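Local structure of TPR repeat-containing protein YrrB (2Q7F) at residues Pro59-Ala64 with Ser88-Ala93; Asn71-Ala76 with Val102-Tyr107; Val134-Glu139 with Pro146-Ala151. The protein is possibly an interaction mediator in complexes of RNA sulfuration components, RNA processing components and aminoacyl-tRNA synthetases. All blocks are in the same frame, centred on the assembly; numbering follows the deposited sequence.

Interaction 1 (Pro59-Ala64 with Ser88-Ala93); sequences PYINFA and SSAATA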
# COMPACT_ATOMS: atom_id res chain seq x y z
N PRO A 59 -16.94 -11.51 17.05
CA PRO A 59 -16.80 -10.58 18.17
C PRO A 59 -15.35 -10.36 18.62
O PRO A 59 -14.99 -9.24 19.01
CB PRO A 59 -17.63 -11.23 19.28
CG PRO A 59 -17.69 -12.65 18.92
CD PRO A 59 -17.72 -12.70 17.44
N TYR A 60 -14.51 -11.40 18.56
CA TYR A 60 -13.09 -11.24 18.82
C TYR A 60 -12.43 -10.32 17.79
O TYR A 60 -11.57 -9.53 18.15
CB TYR A 60 -12.35 -12.58 18.84
CG TYR A 60 -12.74 -13.51 19.96
CD1 TYR A 60 -12.09 -13.46 21.20
CD2 TYR A 60 -13.73 -14.47 19.77
CE1 TYR A 60 -12.44 -14.34 22.23
CE2 TYR A 60 -14.08 -15.35 20.79
CZ TYR A 60 -13.43 -15.29 22.01
OH TYR A 60 -13.80 -16.17 23.00
N ILE A 61 -12.85 -10.42 16.54
CA ILE A 61 -12.29 -9.55 15.49
C ILE A 61 -12.68 -8.09 15.74
O ILE A 61 -11.83 -7.21 15.69
CB ILE A 61 -12.72 -9.98 14.07
CG1 ILE A 61 -12.35 -11.44 13.80
CG2 ILE A 61 -12.07 -9.06 13.03
CD1 ILE A 61 -12.95 -12.02 12.54
N ASN A 62 -13.96 -7.86 16.03
CA ASN A 62 -14.45 -6.52 16.32
C ASN A 62 -13.73 -5.88 17.49
O ASN A 62 -13.40 -4.69 17.43
CB ASN A 62 -15.94 -6.55 16.60
CG ASN A 62 -16.76 -6.86 15.38
OD1 ASN A 62 -17.90 -7.30 15.50
ND2 ASN A 62 -16.19 -6.64 14.20
N PHE A 63 -13.49 -6.66 18.54
CA PHE A 63 -12.80 -6.14 19.71
C PHE A 63 -11.35 -5.81 19.38
O PHE A 63 -10.82 -4.81 19.86
CB PHE A 63 -12.89 -7.09 20.91
CG PHE A 63 -12.44 -6.47 22.21
CD1 PHE A 63 -12.92 -5.23 22.62
CD2 PHE A 63 -11.54 -7.13 23.04
CE1 PHE A 63 -12.50 -4.66 23.82
CE2 PHE A 63 -11.12 -6.56 24.25
CZ PHE A 63 -11.60 -5.33 24.64
N ALA A 64 -10.73 -6.64 18.55
CA ALA A 64 -9.36 -6.41 18.07
C ALA A 64 -9.27 -5.16 17.19
O ALA A 64 -8.31 -4.39 17.30
CB ALA A 64 -8.85 -7.63 17.34
N SER A 88 -9.91 -20.28 11.04
CA SER A 88 -8.68 -20.00 10.30
C SER A 88 -8.94 -19.49 8.88
O SER A 88 -8.00 -19.28 8.12
CB SER A 88 -7.78 -21.24 10.29
OG SER A 88 -8.34 -22.27 9.50
N SER A 89 -10.21 -19.28 8.53
CA SER A 89 -10.57 -18.65 7.26
C SER A 89 -11.07 -17.21 7.39
O SER A 89 -11.47 -16.60 6.39
CB SER A 89 -11.63 -19.49 6.52
OG SER A 89 -11.01 -20.45 5.67
N ALA A 90 -11.05 -16.66 8.61
CA ALA A 90 -11.55 -15.31 8.83
C ALA A 90 -10.62 -14.25 8.24
O ALA A 90 -9.68 -13.78 8.88
CB ALA A 90 -11.80 -15.08 10.30
N ALA A 91 -10.89 -13.88 6.99
CA ALA A 91 -10.05 -12.94 6.24
C ALA A 91 -9.76 -11.64 6.99
O ALA A 91 -8.64 -11.13 6.95
CB ALA A 91 -10.68 -12.65 4.89
N THR A 92 -10.77 -11.11 7.67
CA THR A 92 -10.67 -9.81 8.35
C THR A 92 -9.69 -9.87 9.53
O THR A 92 -9.07 -8.88 9.88
CB THR A 92 -12.05 -9.30 8.78
OG1 THR A 92 -12.75 -10.35 9.47
CG2 THR A 92 -12.89 -8.86 7.57
N ALA A 93 -9.54 -11.05 10.14
CA ALA A 93 -8.55 -11.23 11.19
C ALA A 93 -7.12 -11.19 10.63
O ALA A 93 -6.23 -10.58 11.25
CB ALA A 93 -8.79 -12.51 11.95

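Interaction 2 (Asn71-Ala76 with Val102-Tyr107); sequences NELERA and VVKEMY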
# COMPACT_ATOMS: atom_id res chain seq x y z
N ASN A 71 -4.69 2.18 20.24
CA ASN A 71 -3.25 1.98 20.49
C ASN A 71 -2.87 0.77 21.34
O ASN A 71 -1.76 0.73 21.88
CB ASN A 71 -2.61 3.23 21.09
CG ASN A 71 -1.11 3.29 20.84
OD1 ASN A 71 -0.31 3.35 21.78
ND2 ASN A 71 -0.72 3.25 19.58
N GLU A 72 -3.77 -0.20 21.49
CA GLU A 72 -3.44 -1.46 22.14
C GLU A 72 -3.15 -2.53 21.10
O GLU A 72 -3.85 -3.55 20.99
CB GLU A 72 -4.53 -1.89 23.14
CG GLU A 72 -4.49 -1.11 24.45
CD GLU A 72 -5.69 -1.36 25.34
OE1 GLU A 72 -6.52 -0.44 25.48
OE2 GLU A 72 -5.83 -2.48 25.90
N LEU A 73 -2.09 -2.28 20.34
CA LEU A 73 -1.66 -3.11 19.22
C LEU A 73 -1.36 -4.57 19.56
O LEU A 73 -1.81 -5.47 18.84
CB LEU A 73 -0.47 -2.45 18.51
CG LEU A 73 -0.77 -1.52 17.32
CD1 LEU A 73 -2.12 -0.81 17.41
CD2 LEU A 73 0.36 -0.50 17.09
N GLU A 74 -0.61 -4.82 20.64
CA GLU A 74 -0.26 -6.19 21.02
C GLU A 74 -1.50 -6.99 21.42
O GLU A 74 -1.66 -8.15 21.02
CB GLU A 74 0.76 -6.23 22.16
CG GLU A 74 2.10 -5.58 21.83
CD GLU A 74 2.00 -4.08 21.70
OE1 GLU A 74 2.66 -3.50 20.82
OE2 GLU A 74 1.24 -3.46 22.47
N ARG A 75 -2.36 -6.36 22.21
CA ARG A 75 -3.58 -6.99 22.64
C ARG A 75 -4.51 -7.25 21.45
O ARG A 75 -5.14 -8.29 21.38
CB ARG A 75 -4.25 -6.17 23.73
CG ARG A 75 -5.22 -6.95 24.60
CD ARG A 75 -5.74 -6.05 25.71
NE ARG A 75 -6.80 -6.70 26.49
CZ ARG A 75 -7.86 -6.08 26.99
NH1 ARG A 75 -8.03 -4.78 26.77
NH2 ARG A 75 -8.76 -6.76 27.69
N ALA A 76 -4.56 -6.31 20.51
CA ALA A 76 -5.28 -6.53 19.24
C ALA A 76 -4.83 -7.84 18.58
O ALA A 76 -5.68 -8.66 18.14
CB ALA A 76 -5.10 -5.34 18.29
N VAL A 102 1.95 -3.57 9.90
CA VAL A 102 2.35 -2.44 9.08
C VAL A 102 2.75 -1.27 9.98
O VAL A 102 3.82 -0.69 9.81
CB VAL A 102 1.24 -2.03 8.07
CG1 VAL A 102 1.46 -0.63 7.55
CG2 VAL A 102 1.22 -2.99 6.90
N VAL A 103 1.91 -0.97 10.96
CA VAL A 103 2.16 0.15 11.86
C VAL A 103 3.50 -0.06 12.56
O VAL A 103 4.25 0.88 12.77
CB VAL A 103 1.00 0.36 12.86
CG1 VAL A 103 1.34 1.45 13.87
CG2 VAL A 103 -0.25 0.73 12.11
N LYS A 104 3.80 -1.31 12.88
CA LYS A 104 5.03 -1.64 13.60
C LYS A 104 6.16 -1.88 12.60
O LYS A 104 7.27 -2.27 12.99
CB LYS A 104 4.81 -2.87 14.48
CG LYS A 104 3.65 -2.76 15.48
CD LYS A 104 3.52 -4.02 16.33
CE LYS A 104 4.61 -4.10 17.42
NZ LYS A 104 4.15 -3.67 18.77
N GLU A 105 5.87 -1.67 11.32
CA GLU A 105 6.85 -1.81 10.23
C GLU A 105 7.58 -3.16 10.19
O GLU A 105 8.79 -3.23 9.95
CB GLU A 105 7.86 -0.66 10.23
CG GLU A 105 7.27 0.72 10.09
CD GLU A 105 8.31 1.79 10.36
OE1 GLU A 105 8.93 1.76 11.45
OE2 GLU A 105 8.52 2.66 9.48
N MET A 106 6.82 -4.21 10.45
CA MET A 106 7.28 -5.57 10.26
C MET A 106 6.61 -6.02 8.95
O MET A 106 5.51 -6.60 8.95
CB MET A 106 6.89 -6.44 11.45
CG MET A 106 7.59 -6.04 12.73
SD MET A 106 6.83 -6.64 14.24
CE MET A 106 7.96 -5.92 15.41
N TYR A 107 7.29 -5.73 7.85
CA TYR A 107 6.68 -5.86 6.53
C TYR A 107 6.59 -7.29 6.04
O TYR A 107 5.64 -7.66 5.35
CB TYR A 107 7.42 -4.98 5.52
CG TYR A 107 7.33 -3.51 5.83
CD1 TYR A 107 6.10 -2.85 5.84
CD2 TYR A 107 8.46 -2.78 6.14
CE1 TYR A 107 6.00 -1.50 6.13
CE2 TYR A 107 8.38 -1.42 6.43
CZ TYR A 107 7.15 -0.79 6.43
OH TYR A 107 7.08 0.55 6.72

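Interaction 3 (Val134-Glu139 with Pro146-Ala151); sequences VLVKLE and PYLQRA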
# COMPACT_ATOMS: atom_id res chain seq x y z
N VAL A 134 3.47 -3.18 0.54
CA VAL A 134 4.34 -3.95 1.42
C VAL A 134 5.32 -4.78 0.58
O VAL A 134 6.49 -4.90 0.93
CB VAL A 134 3.50 -4.79 2.43
CG1 VAL A 134 4.26 -6.01 2.92
CG2 VAL A 134 3.07 -3.90 3.60
N LEU A 135 4.84 -5.31 -0.53
CA LEU A 135 5.71 -6.04 -1.44
C LEU A 135 6.82 -5.15 -1.99
O LEU A 135 7.90 -5.63 -2.30
CB LEU A 135 4.90 -6.68 -2.56
CG LEU A 135 4.24 -7.99 -2.15
CD1 LEU A 135 3.23 -8.36 -3.19
CD2 LEU A 135 5.27 -9.09 -1.98
N VAL A 136 6.53 -3.85 -2.09
CA VAL A 136 7.52 -2.87 -2.52
C VAL A 136 8.61 -2.68 -1.46
O VAL A 136 9.81 -2.80 -1.76
CB VAL A 136 6.86 -1.51 -2.89
CG1 VAL A 136 7.89 -0.38 -2.99
CG2 VAL A 136 6.06 -1.63 -4.19
N LYS A 137 8.20 -2.41 -0.22
CA LYS A 137 9.15 -2.22 0.88
C LYS A 137 10.09 -3.42 1.01
O LYS A 137 11.21 -3.28 1.49
CB LYS A 137 8.43 -2.01 2.22
CG LYS A 137 7.40 -0.88 2.25
CD LYS A 137 8.02 0.51 2.22
CE LYS A 137 6.95 1.60 2.26
NZ LYS A 137 7.53 2.99 2.30
N LEU A 138 9.64 -4.58 0.56
CA LEU A 138 10.40 -5.81 0.71
C LEU A 138 11.28 -6.17 -0.50
O LEU A 138 11.65 -7.34 -0.67
CB LEU A 138 9.44 -6.97 1.01
CG LEU A 138 8.73 -6.95 2.36
CD1 LEU A 138 7.73 -8.09 2.43
CD2 LEU A 138 9.74 -7.01 3.52
N GLU A 139 11.63 -5.17 -1.31
CA GLU A 139 12.22 -5.41 -2.65
C GLU A 139 11.16 -6.10 -3.51
O GLU A 139 10.02 -5.67 -3.53
CB GLU A 139 13.51 -6.24 -2.59
CG GLU A 139 14.45 -5.98 -1.40
CD GLU A 139 15.01 -4.57 -1.38
OE1 GLU A 139 16.26 -4.43 -1.43
OE2 GLU A 139 14.21 -3.60 -1.33
N PRO A 146 1.29 -7.13 -10.04
CA PRO A 146 -0.09 -7.56 -10.35
C PRO A 146 -1.16 -7.04 -9.38
O PRO A 146 -2.30 -6.80 -9.80
CB PRO A 146 -0.01 -9.09 -10.31
CG PRO A 146 1.19 -9.39 -9.49
CD PRO A 146 2.16 -8.29 -9.78
N TYR A 147 -0.80 -6.89 -8.10
CA TYR A 147 -1.75 -6.42 -7.08
C TYR A 147 -1.91 -4.92 -7.15
O TYR A 147 -3.01 -4.41 -6.99
CB TYR A 147 -1.31 -6.84 -5.67
CG TYR A 147 -1.02 -8.32 -5.52
CD1 TYR A 147 -2.04 -9.27 -5.62
CD2 TYR A 147 0.28 -8.76 -5.26
CE1 TYR A 147 -1.77 -10.63 -5.48
CE2 TYR A 147 0.56 -10.11 -5.11
CZ TYR A 147 -0.47 -11.05 -5.22
OH TYR A 147 -0.18 -12.39 -5.09
N LEU A 148 -0.80 -4.20 -7.38
CA LEU A 148 -0.85 -2.76 -7.59
C LEU A 148 -1.63 -2.41 -8.85
O LEU A 148 -2.38 -1.42 -8.86
CB LEU A 148 0.55 -2.15 -7.67
CG LEU A 148 1.24 -1.90 -6.34
CD1 LEU A 148 2.62 -1.32 -6.59
CD2 LEU A 148 0.41 -1.00 -5.43
N GLN A 149 -1.45 -3.21 -9.90
CA GLN A 149 -2.20 -3.04 -11.14
C GLN A 149 -3.69 -3.12 -10.84
O GLN A 149 -4.49 -2.33 -11.35
CB GLN A 149 -1.83 -4.12 -12.17
CG GLN A 149 -2.50 -3.93 -13.53
CD GLN A 149 -2.09 -4.97 -14.56
OE1 GLN A 149 -2.39 -6.16 -14.43
NE2 GLN A 149 -1.40 -4.52 -15.61
N ARG A 150 -4.03 -4.09 -9.99
CA ARG A 150 -5.41 -4.37 -9.67
C ARG A 150 -6.05 -3.24 -8.87
O ARG A 150 -7.16 -2.83 -9.18
CB ARG A 150 -5.50 -5.70 -8.93
CG ARG A 150 -6.91 -6.27 -8.83
CD ARG A 150 -7.63 -6.30 -10.17
NE ARG A 150 -9.04 -6.55 -9.95
CZ ARG A 150 -10.00 -6.31 -10.82
NH1 ARG A 150 -9.72 -5.79 -12.01
NH2 ARG A 150 -11.26 -6.58 -10.50
N ALA A 151 -5.33 -2.74 -7.85
CA ALA A 151 -5.79 -1.62 -7.02
C ALA A 151 -6.17 -0.39 -7.84
O ALA A 151 -7.14 0.30 -7.53
CB ALA A 151 -4.72 -1.26 -5.99

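Interaction 1 (Pro59-Ala64 with Ser88-Ala93)
Thr92 OG1 is the polar atom that touches Ile61 across this contact, met by two methyls: CD1 lies 3.5 Å from OG1 and CG2 lies 3.8 Å from it. This is packing between consecutive tetratricopeptide (TPR) repeats. Helix 57-69 belongs to TPR 2, residues 57-90, and helix 91-103 lies almost wholly in TPR 3, residues 92-124, so the isoleucine packs where one repeat passes into the next. The backbones come close, with Ile61 CA 5.9 Å from Ala93 CA, which the small side chains of Ala90 and Ala93 allow.

The Ile61 side chain does nearly all the reaching. Its CG1 branch runs anti to the carbonyl carbon (chi1 -55°), and CD1 then continues in an extended line (chi2 169°), which carries this methyl over to Ala90 CB at 4.0 Å. The CG2 methyl takes the branch anti to the backbone N. Ile61 and Thr92 cross at about a right angle. A valine in place of Ile61 would lack the CD1 methyl, and would probably leave a gap beside Ala90 CB and strip Thr92 OG1 of its nearest apolar neighbour across the contact.

On the other segment, Ala90 is the N-cap residue of helix 91-103, and its carbonyl oxygen accepts a weak bond from Ala93 N. Helix 73-86 adds a third wall, since Ala83 also touches Ile61. Ile61, Ala90 and Ala93 are buried, whereas Thr92 is exposed, so the apolar residues lie inside and Thr92 at the border. Lower on the isoleucine, CG1 sits 4.2 Å from Ala93 CB.

Interaction 2 (Asn71-Ala76 with Val102-Tyr107)
The turns of two neighbouring TPR helical hairpins meet here, on the surface of the repeat array: the start of helix 73-86 in TPR 2 faces the end of helix 91-103 in TPR 3. Leu73 and Glu74, in the first turn of one helix, meet Val103, the last residue of the other helix, and Lys104 just after it. Glu74 OE1 and Lys104 NZ form a salt bridge, modelled at 2.5 Å, a short separation whose exact value deserves little weight. The two chains cross at about a right angle, and both bend to meet: the glutamate folds at chi2 (70°), while the lysine turns at chi3 (75°) and again at chi4.

Beside the charged pair lies a small apolar patch. Leu73 CD2 stands 3.9 Å from Val103 CG1, the valine branch that runs anti to its backbone N, and the same leucine methyl is 4.3 Å from Lys104 CG. Val100, one turn back on helix 91-103, also touches Leu73.

Each turn is built the same way. Asn71, with positive phi, ends helix 57-69 in a Schellman motif, and Glu105 does the same after helix 91-103, with its N bonded to Val102 O at 2.7 Å. Next to Glu74, Arg75 NH1 makes a separate salt bridge to Glu72 OE2 on the syn side of that carboxylate.

Glu74 stands at a helix N-terminus and Lys104 at a helix C-terminus, so each helix end probably favours the charge it carries, and the pair would probably add an electrostatic tie between the two repeats beside the apolar contact of Leu73.

Interaction 3 (Val134-Glu139 with Pro146-Ala151)
Leu135 and Tyr147 carry most of this contact, with Val136 beside them. The leucine belongs to helix 125-137 and the tyrosine to helix 141-154, the two helices of TPR 4. A single methyl, Leu135 CD1, does the touching, 3.6 Å from Tyr147 CD2 and 3.7 Å from CE2 of the same ring. It comes to the ring obliquely, touching two neighbouring ring carbons almost equally instead of meeting one head-on. From Leu135 CA the side chain runs out extended to this methyl (chi2 167°), and that length matters, because the backbones are well apart: Leu135 CA and Tyr147 CA are separated by 9.4 Å.

The ring is brought towards the leucine with CG anti to its own carbonyl carbon (chi1 -52°). It also lies against Phe128 and Leu131 of helix 125-137 and Leu118 of helix 107-120, so it is wedged among apolar groups from two helices. Leu135, in turn, rests on Leu143 and Ala144.

Val136 makes a second, looser contact one residue further along, where its CG2 comes to 4.2 Å from Leu148 CD1. Ala144 packs on the same valine, and Leu148 also touches Gln164 and Phe165 of helix 159-172, which carries the packing on into TPR 5.

All contacts across the two segments are therefore between carbon atoms, leucine and valine methyls on a ring and on another leucine. Two antiparallel helices packed against each other through apolar side chains form the helix-turn-helix unit of the TPR fold, here TPR 4.

How the interactions relate
The three contacts follow the array of TPR repeats from the N-terminal part towards the middle. Interactions 1 and 2 both use helix 91-103, one at its start and one at its end, and their segments alternate along the chain; their centres are 15 Å apart and they touch, Ala64 CB lying 3.4 Å from Ala76 O. Together they join TPR 2 to TPR 3. Interaction 3 follows both in sequence and lies within TPR 4, its centre about 20 Å from that of interaction 2, which it touches through Tyr107 and Val134, and 24 Å from interaction 1, without touching it. Contacts between repeats and within a repeat thus both contribute to one continuous helical scaffold.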